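Local coordinates for PaiA Acetyltransferase (Thermoplasma acidophilum, PDB 3K9U), which transfers the acetyl group of acetyl-CoA to polyamines such as spermidine, protecting the cell against polyamine toxicity, at residues Arg6-Ser9 against Ile10-Glu14; Thr15-Glu18 against Val19-Ser23; Ser39-Arg42 against Glu43-Lys47; Leu107-Glu110 against Ala111-Ile114. All blocks are in the same frame, centred on the assembly; numbering follows the deposited sequence.

Contact 1 of 4, residues Arg6-Ser9 against Ile10-Glu14; sequences RKLS and IEDLE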
loop_
_atom_site.group_PDB
_atom_site.type_symbol
_atom_site.label_atom_id
_atom_site.label_comp_id
_atom_site.label_asym_id
_atom_site.label_seq_id
_atom_site.Cartn_x
_atom_site.Cartn_y
_atom_site.Cartn_z
ATOM N N ARG A 6 20.337 -2.552 -8.294
ATOM C CA ARG A 6 21.787 -2.674 -8.275
ATOM C C ARG A 6 22.313 -2.932 -6.891
ATOM O O ARG A 6 21.619 -2.713 -5.899
ATOM C CB ARG A 6 22.460 -1.415 -8.834
ATOM C CG ARG A 6 22.081 -0.122 -8.146
ATOM C CD ARG A 6 23.087 1.017 -8.496
ATOM N NE ARG A 6 22.779 2.198 -7.678
ATOM C CZ ARG A 6 21.810 3.071 -7.946
ATOM N NH1 ARG A 6 21.582 4.088 -7.113
ATOM N NH2 ARG A 6 21.067 2.934 -9.040
ATOM N N LYS A 7 23.565 -3.382 -6.833
ATOM C CA LYS A 7 24.232 -3.643 -5.563
ATOM C C LYS A 7 24.212 -2.407 -4.671
ATOM O O LYS A 7 24.373 -1.268 -5.135
ATOM C CB LYS A 7 25.661 -4.126 -5.797
ATOM C CG LYS A 7 25.729 -5.544 -6.438
ATOM C CD LYS A 7 27.159 -6.061 -6.592
ATOM C CE LYS A 7 27.138 -7.497 -7.165
ATOM N NZ LYS A 7 28.237 -8.416 -6.680
ATOM N N LEU A 8 23.940 -2.636 -3.393
ATOM C CA LEU A 8 23.949 -1.561 -2.416
ATOM C C LEU A 8 25.379 -1.165 -2.125
ATOM O O LEU A 8 26.296 -1.970 -2.296
ATOM C CB LEU A 8 23.253 -2.000 -1.143
ATOM C CG LEU A 8 21.755 -2.176 -1.379
ATOM C CD1 LEU A 8 21.155 -3.105 -0.333
ATOM C CD2 LEU A 8 21.090 -0.822 -1.398
ATOM N N SER A 9 25.570 0.079 -1.710
ATOM C CA SER A 9 26.886 0.576 -1.393
ATOM C C SER A 9 26.731 1.417 -0.145
ATOM O O SER A 9 25.592 1.635 0.321
ATOM C CB SER A 9 27.470 1.396 -2.559
ATOM O OG SER A 9 26.914 2.699 -2.580
ATOM N N ILE A 10 27.856 1.875 0.408
ATOM C CA ILE A 10 27.801 2.473 1.744
ATOM C C ILE A 10 27.018 3.807 1.747
ATOM O O ILE A 10 26.459 4.201 2.769
ATOM C CB ILE A 10 29.207 2.630 2.418
ATOM C CG1 ILE A 10 29.873 3.949 2.053
ATOM C CG2 ILE A 10 30.140 1.438 2.103
ATOM C CD1 ILE A 10 31.247 4.059 2.679
ATOM N N GLU A 11 26.960 4.489 0.614
ATOM C CA GLU A 11 26.139 5.708 0.508
ATOM C C GLU A 11 24.635 5.420 0.644
ATOM O O GLU A 11 23.859 6.325 0.915
ATOM C CB GLU A 11 26.413 6.480 -0.788
ATOM C CG GLU A 11 26.708 5.611 -1.981
ATOM C CD GLU A 11 26.505 6.304 -3.311
ATOM O OE1 GLU A 11 26.880 7.497 -3.456
ATOM O OE2 GLU A 11 25.978 5.627 -4.224
ATOM N N ASP A 12 24.235 4.160 0.494
ATOM C CA ASP A 12 22.841 3.784 0.683
ATOM C C ASP A 12 22.478 3.576 2.156
ATOM O O ASP A 12 21.336 3.271 2.464
ATOM C CB ASP A 12 22.512 2.524 -0.130
ATOM C CG ASP A 12 22.731 2.723 -1.621
ATOM O OD1 ASP A 12 22.249 3.744 -2.168
ATOM O OD2 ASP A 12 23.394 1.869 -2.254
ATOM N N LEU A 13 23.421 3.762 3.065
ATOM C CA LEU A 13 23.231 3.310 4.444
ATOM C C LEU A 13 22.038 3.930 5.176
ATOM O O LEU A 13 21.199 3.213 5.760
ATOM C CB LEU A 13 24.504 3.562 5.265
ATOM C CG LEU A 13 24.393 3.197 6.746
ATOM C CD1 LEU A 13 24.393 1.692 6.916
ATOM C CD2 LEU A 13 25.528 3.839 7.492
ATOM N N GLU A 14 21.973 5.252 5.176
ATOM C CA GLU A 14 20.978 5.945 5.985
ATOM C C GLU A 14 19.565 5.708 5.428
ATOM O O GLU A 14 18.608 5.551 6.193
ATOM C CB GLU A 14 21.300 7.449 6.081
ATOM C CG GLU A 14 22.682 7.780 6.793
ATOM C CD GLU A 14 23.943 7.550 5.912
ATOM O OE1 GLU A 14 23.830 7.057 4.760
ATOM O OE2 GLU A 14 25.063 7.863 6.380
HETATM O O HOH W 1 23.934 1.499 -4.878
#
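D12 carries CG anti to its own carbonyl carbon (chi1 -60°), which folds the carboxylate back beside the backbone of S9. There D12 OD2 accepts the hydrogen of S9 N at 2.9 Å, on its anti side and somewhat out of the carboxylate plane; the bond is fairly straight, with 155° at the hydrogen. A return bond runs the other way: D12 N donates to S9 O at 2.9 Å from well above the carbonyl plane. The two bonds close a four-residue turn, S9 to D12. L8 CD2 comes up obliquely to within 3.6 Å of D12 OD2, putting a methyl beside that oxygen. Water 1 donates to D12 OD2 (2.7 Å) and to K7 O (2.8 Å) and accepts from R6 NE, linking the carboxylate to the end of the strand. Without the carboxylate, as with an alanine here, S9 N and the water would probably lose this acceptor and the backbone bond its side-chain backing. L8 itself packs on F65, L74 and F77 of the sheet. The D12 to S9 N bond, not returned by S9 OG, resembles half a capping box, placed where the first strand of the GNAT fold passes into helix 13-27.

Contact 2 of 4, residues Thr15-Glu18 against Val19-Ser23; sequences TLIE and VARES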
loop_
_atom_site.group_PDB
_atom_site.type_symbol
_atom_site.label_atom_id
_atom_site.label_comp_id
_atom_site.label_asym_id
_atom_site.label_seq_id
_atom_site.Cartn_x
_atom_site.Cartn_y
_atom_site.Cartn_z
ATOM N N THR A 15 19.435 5.672 4.104
ATOM C CA THR A 15 18.121 5.502 3.493
ATOM C C THR A 15 17.669 4.040 3.684
ATOM O O THR A 15 16.489 3.765 3.948
ATOM C CB THR A 15 18.086 6.008 2.018
ATOM O OG1 THR A 15 19.017 5.274 1.229
ATOM C CG2 THR A 15 18.473 7.488 1.926
ATOM N N LEU A 16 18.622 3.113 3.648
ATOM C CA LEU A 16 18.328 1.696 3.932
ATOM C C LEU A 16 17.711 1.474 5.335
ATOM O O LEU A 16 16.706 0.750 5.480
ATOM C CB LEU A 16 19.573 0.849 3.720
ATOM C CG LEU A 16 19.419 -0.683 3.767
ATOM C CD1 LEU A 16 18.670 -1.206 2.581
ATOM C CD2 LEU A 16 20.794 -1.314 3.800
ATOM N N ILE A 17 18.242 2.160 6.345
ATOM C CA ILE A 17 17.670 2.087 7.694
ATOM C C ILE A 17 16.231 2.596 7.709
ATOM O O ILE A 17 15.376 2.001 8.358
ATOM C CB ILE A 17 18.502 2.845 8.699
ATOM C CG1 ILE A 17 19.905 2.228 8.813
ATOM C CG2 ILE A 17 17.834 2.889 10.115
ATOM C CD1 ILE A 17 20.857 3.148 9.622
ATOM N N GLU A 18 15.944 3.659 6.964
ATOM C CA GLU A 18 14.592 4.216 6.966
ATOM C C GLU A 18 13.572 3.353 6.240
ATOM O O GLU A 18 12.467 3.209 6.702
ATOM C CB GLU A 18 14.570 5.634 6.415
ATOM C CG GLU A 18 15.233 6.700 7.325
ATOM C CD GLU A 18 15.199 6.366 8.830
ATOM O OE1 GLU A 18 14.090 6.170 9.386
ATOM O OE2 GLU A 18 16.295 6.305 9.456
ATOM N N VAL A 19 13.949 2.786 5.106
ATOM C CA VAL A 19 13.123 1.831 4.410
ATOM C C VAL A 19 12.761 0.641 5.339
ATOM O O VAL A 19 11.568 0.329 5.561
ATOM C CB VAL A 19 13.877 1.316 3.155
ATOM C CG1 VAL A 19 13.168 0.141 2.531
ATOM C CG2 VAL A 19 14.078 2.459 2.128
ATOM N N ALA A 20 13.789 -0.003 5.883
ATOM C CA ALA A 20 13.628 -1.100 6.828
ATOM C C ALA A 20 12.699 -0.680 7.938
ATOM O O ALA A 20 11.710 -1.375 8.247
ATOM C CB ALA A 20 14.958 -1.486 7.419
ATOM N N ARG A 21 13.002 0.466 8.538
ATOM C CA ARG A 21 12.219 0.898 9.675
ATOM C C ARG A 21 10.740 0.967 9.275
ATOM O O ARG A 21 9.888 0.441 9.989
ATOM C CB ARG A 21 12.679 2.256 10.217
ATOM C CG ARG A 21 11.873 2.682 11.462
ATOM C CD ARG A 21 12.021 4.179 11.808
ATOM N NE ARG A 21 13.420 4.577 11.798
ATOM C CZ ARG A 21 14.289 4.273 12.749
ATOM N NH1 ARG A 21 13.904 3.596 13.825
ATOM N NH2 ARG A 21 15.546 4.680 12.632
ATOM N N GLU A 22 10.458 1.626 8.145
ATOM C CA GLU A 22 9.071 1.878 7.733
ATOM C C GLU A 22 8.401 0.581 7.333
ATOM O O GLU A 22 7.242 0.358 7.615
ATOM C CB GLU A 22 8.994 2.865 6.553
ATOM C CG GLU A 22 9.268 4.306 6.942
ATOM C CD GLU A 22 9.042 5.269 5.773
ATOM O OE1 GLU A 22 10.024 5.940 5.383
ATOM O OE2 GLU A 22 7.893 5.333 5.235
ATOM N N SER A 23 9.152 -0.291 6.683
ATOM C CA SER A 23 8.563 -1.548 6.235
ATOM C C SER A 23 8.227 -2.456 7.430
ATOM O O SER A 23 7.156 -3.058 7.475
ATOM C CB SER A 23 9.482 -2.236 5.242
ATOM O OG SER A 23 8.779 -3.219 4.513
#
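R21 starts its course over the turn before it: CB lies 3.3 Å from I17 O, the oxygen that also accepts R21 N. CG stands anti to the backbone N, and the chain then bends at chi3 (-48°), which lays it alongside E18, both side chains pointing the same way. CD passes 3.8 Å from E18 OE1, and NE donates to that oxygen at 3.0 Å in a salt bridge that is almost straight (171°). The approach is on the syn side of OE1, and the two flat groups are nearly coplanar. At the tip, NH2 comes obliquely to I17 CG2, 3.8 Å away, while NH1 packs on I41 of helix 34-44. On the buried flank V19 CG2 sits 3.3 Å from T15 O, and V19 and L16 both lean on F77. S23, whose OG bonds to L94 O, touches the bound acetyl-CoA, so this helix reaches the cofactor pocket one turn further on. Because one N-H, in the guanidinium plane but some 20° out of the carboxylate's, grips one carboxylate oxygen between residues three apart, the pair probably offsets both charges at the helix surface and limits how the guanidinium can turn beside I17.

Contact 3 of 4, residues Ser39-Arg42 against Glu43-Lys47; sequences SWIR and EKYSK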
loop_
_atom_site.group_PDB
_atom_site.type_symbol
_atom_site.label_atom_id
_atom_site.label_comp_id
_atom_site.label_asym_id
_atom_site.label_seq_id
_atom_site.Cartn_x
_atom_site.Cartn_y
_atom_site.Cartn_z
ATOM N N SER A 39 13.254 -2.587 18.975
ATOM C CA SER A 39 14.488 -3.283 19.339
ATOM C C SER A 39 15.107 -3.925 18.110
ATOM O O SER A 39 16.324 -3.834 17.894
ATOM C CB SER A 39 14.266 -4.316 20.451
ATOM O OG SER A 39 14.008 -3.670 21.712
ATOM N N TRP A 40 14.277 -4.523 17.273
ATOM C CA TRP A 40 14.790 -5.144 16.064
ATOM C C TRP A 40 15.478 -4.100 15.134
ATOM O O TRP A 40 16.617 -4.312 14.705
ATOM C CB TRP A 40 13.697 -5.913 15.343
ATOM C CG TRP A 40 14.239 -6.776 14.234
ATOM C CD1 TRP A 40 14.545 -6.383 12.961
ATOM C CD2 TRP A 40 14.525 -8.171 14.303
ATOM N NE1 TRP A 40 14.995 -7.452 12.228
ATOM C CE2 TRP A 40 14.998 -8.563 13.027
ATOM C CE3 TRP A 40 14.408 -9.139 15.315
ATOM C CZ2 TRP A 40 15.372 -9.888 12.736
ATOM C CZ3 TRP A 40 14.772 -10.462 15.026
ATOM C CH2 TRP A 40 15.249 -10.821 13.737
ATOM N N ILE A 41 14.816 -2.971 14.871
ATOM C CA ILE A 41 15.428 -1.928 14.052
ATOM C C ILE A 41 16.727 -1.396 14.702
ATOM O O ILE A 41 17.747 -1.287 14.040
ATOM C CB ILE A 41 14.462 -0.744 13.779
ATOM C CG1 ILE A 41 13.210 -1.203 13.007
ATOM C CG2 ILE A 41 15.180 0.429 13.048
ATOM C CD1 ILE A 41 13.467 -2.068 11.766
ATOM N N ARG A 42 16.689 -1.105 15.999
ATOM C CA ARG A 42 17.841 -0.557 16.696
ATOM C C ARG A 42 19.049 -1.522 16.625
ATOM O O ARG A 42 20.186 -1.082 16.493
ATOM C CB ARG A 42 17.473 -0.303 18.161
ATOM C CG ARG A 42 18.564 0.425 18.981
ATOM C CD ARG A 42 18.489 0.148 20.507
ATOM N NE ARG A 42 17.125 0.261 21.003
ATOM C CZ ARG A 42 16.392 -0.734 21.509
ATOM N NH1 ARG A 42 16.887 -1.964 21.663
ATOM N NH2 ARG A 42 15.144 -0.483 21.898
ATOM N N GLU A 43 18.799 -2.831 16.684
ATOM C CA GLU A 43 19.886 -3.805 16.774
ATOM C C GLU A 43 20.332 -4.337 15.402
ATOM O O GLU A 43 21.520 -4.308 15.063
ATOM C CB GLU A 43 19.476 -4.926 17.728
ATOM C CG GLU A 43 19.208 -4.370 19.159
ATOM C CD GLU A 43 19.169 -5.434 20.256
ATOM O OE1 GLU A 43 18.357 -6.379 20.149
ATOM O OE2 GLU A 43 19.956 -5.327 21.227
ATOM N N LYS A 44 19.379 -4.772 14.594
ATOM C CA LYS A 44 19.698 -5.362 13.318
ATOM C C LYS A 44 20.005 -4.296 12.306
ATOM O O LYS A 44 20.777 -4.538 11.411
ATOM C CB LYS A 44 18.557 -6.245 12.807
ATOM C CG LYS A 44 18.617 -7.671 13.323
ATOM C CD LYS A 44 18.627 -7.775 14.871
ATOM C CE LYS A 44 18.140 -9.156 15.350
ATOM N NZ LYS A 44 18.124 -9.297 16.852
ATOM N N TYR A 45 19.446 -3.100 12.470
ATOM C CA TYR A 45 19.682 -2.028 11.513
ATOM C C TYR A 45 20.496 -0.835 12.062
ATOM O O TYR A 45 20.383 0.267 11.575
ATOM C CB TYR A 45 18.340 -1.596 10.864
ATOM C CG TYR A 45 17.758 -2.679 9.965
ATOM C CD1 TYR A 45 18.118 -2.763 8.618
ATOM C CD2 TYR A 45 16.877 -3.635 10.464
ATOM C CE1 TYR A 45 17.606 -3.771 7.783
ATOM C CE2 TYR A 45 16.363 -4.652 9.640
ATOM C CZ TYR A 45 16.733 -4.712 8.295
ATOM O OH TYR A 45 16.238 -5.718 7.465
ATOM N N SER A 46 21.359 -1.063 13.040
ATOM C CA SER A 46 22.333 -0.058 13.421
ATOM C C SER A 46 23.237 0.284 12.227
ATOM O O SER A 46 23.493 -0.571 11.376
ATOM C CB SER A 46 23.220 -0.578 14.567
ATOM O OG SER A 46 24.169 -1.495 14.049
ATOM N N LYS A 47 23.729 1.523 12.193
ATOM C CA LYS A 47 24.740 1.940 11.215
ATOM C C LYS A 47 25.930 0.939 11.125
ATOM O O LYS A 47 26.336 0.559 10.035
ATOM C CB LYS A 47 25.292 3.332 11.551
ATOM C CG LYS A 47 24.296 4.462 11.217
ATOM C CD LYS A 47 24.890 5.879 11.413
ATOM C CE LYS A 47 23.965 6.963 10.856
ATOM N NZ LYS A 47 22.833 7.389 11.763
#
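K44 lies over one face of the W40 indole, the tightly packed part. With CG anti to the carbonyl carbon and the chain bent at chi2 (57°), the lysine runs back across the ring: CE stands 3.5 Å from the centroid of the six-membered ring, 7° off its normal, a CH-pi contact. K44 NZ follows at 4.3 Å from the centroid of the W40 six-membered ring, a cation-pi interaction. At the indole's edge W40 NE1 is met by Y45 CE2 at 4.1 Å, and the Y45 ring in turn takes I41 CD1 against its CD2, 4.0 Å away. W40 also stacks on W24, and Y45 rests on A20, so this flank faces helix 13-27; the hydroxyl of Y45 bonds to R91. Helix 34-44 ends here: Y45 leaves helical geometry, although Y45 N still reaches I41 O, and S46 takes the N-cap position of helix 47-59, its OG accepting K49 N. Helices 13-27, 34-44 and 47-59 form the helical region between the first two strands of the GNAT fold, 3-7 and 63-70. The exposed flank is looser. R42 and E43 lie side by side with their flat groups steeply inclined, and R42 NH1 stays 4.6 Å from E43 OE2, beyond a salt bridge. R42 NH1 makes a weak bond to S39 OG at 3.3 Å, while NH2 forms a salt bridge with E38.

Contact 4 of 4, residues Leu107-Glu110 against Ala111-Ile114; sequences LLLE and AEKI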
loop_
_atom_site.group_PDB
_atom_site.type_symbol
_atom_site.label_atom_id
_atom_site.label_comp_id
_atom_site.label_asym_id
_atom_site.label_seq_id
_atom_site.Cartn_x
_atom_site.Cartn_y
_atom_site.Cartn_z
ATOM N N LEU A 107 12.865 -7.377 -7.779
ATOM C CA LEU A 107 13.994 -7.729 -6.931
ATOM C C LEU A 107 14.212 -9.244 -6.942
ATOM O O LEU A 107 15.321 -9.707 -7.193
ATOM C CB LEU A 107 13.797 -7.217 -5.487
ATOM C CG LEU A 107 14.171 -5.756 -5.273
ATOM C CD1 LEU A 107 13.587 -5.201 -3.964
ATOM C CD2 LEU A 107 15.657 -5.580 -5.300
ATOM N N LEU A 108 13.147 -10.015 -6.719
ATOM C CA LEU A 108 13.237 -11.481 -6.799
ATOM C C LEU A 108 13.744 -11.978 -8.141
ATOM O O LEU A 108 14.585 -12.896 -8.204
ATOM C CB LEU A 108 11.886 -12.120 -6.534
ATOM C CG LEU A 108 11.853 -13.650 -6.416
ATOM C CD1 LEU A 108 12.762 -14.173 -5.260
ATOM C CD2 LEU A 108 10.405 -14.105 -6.219
ATOM N N LEU A 109 13.257 -11.382 -9.224
ATOM C CA LEU A 109 13.690 -11.820 -10.551
ATOM C C LEU A 109 15.177 -11.536 -10.828
ATOM O O LEU A 109 15.844 -12.334 -11.490
ATOM C CB LEU A 109 12.793 -11.259 -11.648
ATOM C CG LEU A 109 11.422 -11.980 -11.740
ATOM C CD1 LEU A 109 10.431 -11.189 -12.606
ATOM C CD2 LEU A 109 11.599 -13.437 -12.270
ATOM N N GLU A 110 15.695 -10.433 -10.286
ATOM C CA GLU A 110 17.110 -10.107 -10.447
ATOM C C GLU A 110 17.963 -11.084 -9.670
ATOM O O GLU A 110 18.977 -11.573 -10.167
ATOM C CB GLU A 110 17.416 -8.676 -9.983
ATOM C CG GLU A 110 16.988 -7.620 -10.976
ATOM C CD GLU A 110 17.703 -7.775 -12.315
ATOM O OE1 GLU A 110 18.962 -7.776 -12.364
ATOM O OE2 GLU A 110 16.991 -7.921 -13.311
ATOM N N ALA A 111 17.541 -11.384 -8.451
ATOM C CA ALA A 111 18.235 -12.399 -7.661
ATOM C C ALA A 111 18.243 -13.728 -8.406
ATOM O O ALA A 111 19.300 -14.321 -8.569
ATOM C CB ALA A 111 17.602 -12.568 -6.282
ATOM N N GLU A 112 17.081 -14.183 -8.876
ATOM C CA GLU A 112 16.989 -15.507 -9.545
ATOM C C GLU A 112 17.792 -15.557 -10.836
ATOM O O GLU A 112 18.268 -16.623 -11.228
ATOM C CB GLU A 112 15.535 -15.881 -9.864
ATOM C CG GLU A 112 14.701 -16.146 -8.625
ATOM C CD GLU A 112 13.210 -16.422 -8.917
ATOM O OE1 GLU A 112 12.658 -15.874 -9.900
ATOM O OE2 GLU A 112 12.594 -17.175 -8.128
ATOM N N LYS A 113 17.927 -14.414 -11.504
ATOM C CA LYS A 113 18.767 -14.346 -12.699
ATOM C C LYS A 113 20.233 -14.639 -12.323
ATOM O O LYS A 113 20.936 -15.351 -13.047
ATOM C CB LYS A 113 18.610 -12.976 -13.386
ATOM C CG LYS A 113 19.716 -12.620 -14.369
ATOM C CD LYS A 113 19.367 -11.395 -15.192
ATOM C CE LYS A 113 20.358 -11.256 -16.381
ATOM N NZ LYS A 113 19.808 -10.431 -17.520
ATOM N N ILE A 114 20.667 -14.121 -11.165
ATOM C CA ILE A 114 22.038 -14.356 -10.668
ATOM C C ILE A 114 22.235 -15.796 -10.174
ATOM O O ILE A 114 23.271 -16.405 -10.452
ATOM C CB ILE A 114 22.418 -13.354 -9.549
ATOM C CG1 ILE A 114 22.465 -11.933 -10.127
ATOM C CG2 ILE A 114 23.744 -13.708 -8.938
ATOM C CD1 ILE A 114 22.390 -10.889 -9.095
#
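E112 folds its side chain back across L108, its CD meeting L108 CG at 4.0 Å where the two side chains pass at a slant. CG stands anti to the carbonyl carbon (chi1 -68°) and the chain beyond it is extended, which carries CG to within 3.3 Å of L108 O and puts the carboxylate against L108 and L109. OE1 has L109 CD2 beside it at 3.6 Å, whereas OE2 turns to polar partners outside the turn: a salt bridge from K157 and a hydrogen bond with the hydroxyl of Y159, near the C-terminal end of the chain. A leucine in place of E112 would probably leave K157 without this counter-charge and Y159 OH without this partner, loosening the hold on the C-terminal strand. The backbone beneath is regular helix: A111 N donates to L107 O at 3.1 Å, nearly straight (171°), and E112 N to L108 O at 2.9 Å. One turn along, I114 CG1 lies 3.5 Å from E110 O, the oxygen that also accepts I114 N. E110 and K113 carry opposite charges, but OE2 and NZ stay 5.7 Å apart, so any attraction is probably slight. The buried flank meets the sheet: L107 packs on L92, L94, A68, I78 and I5, L108 on L89, A111 on L80 and I114 on L64. Helix 103-118 thus lies against strands 3-7, 63-70, 73-83 and 86-94, as the helix of the beta-alpha-beta crossover from strand 86-94 to the parallel strand 122-128.

How the contacts relate
From the N terminus the four contacts run in series; each closes a local turn, and none nests within or crosses another. Contact 1 turns strand 3-7 into helix 13-27, and contact 2 continues up that helix, L8 CD1 meeting L16 CD1 at 4.3 Å. Contact 3 ends helix 34-44 and packs across on contact 2, A20 CB lying 3.5 Å from Y45 CE1; L13 CD1 of contact 1 also touches K47 O, at 3.8 Å. These three form one connected packing region joining the end of strand 3-7 to helices 13-27 and 34-44. Contact 4 stands apart within helix 103-118, which links strands 86-94 and 122-128, across the chain's centre from contacts 2 and 3.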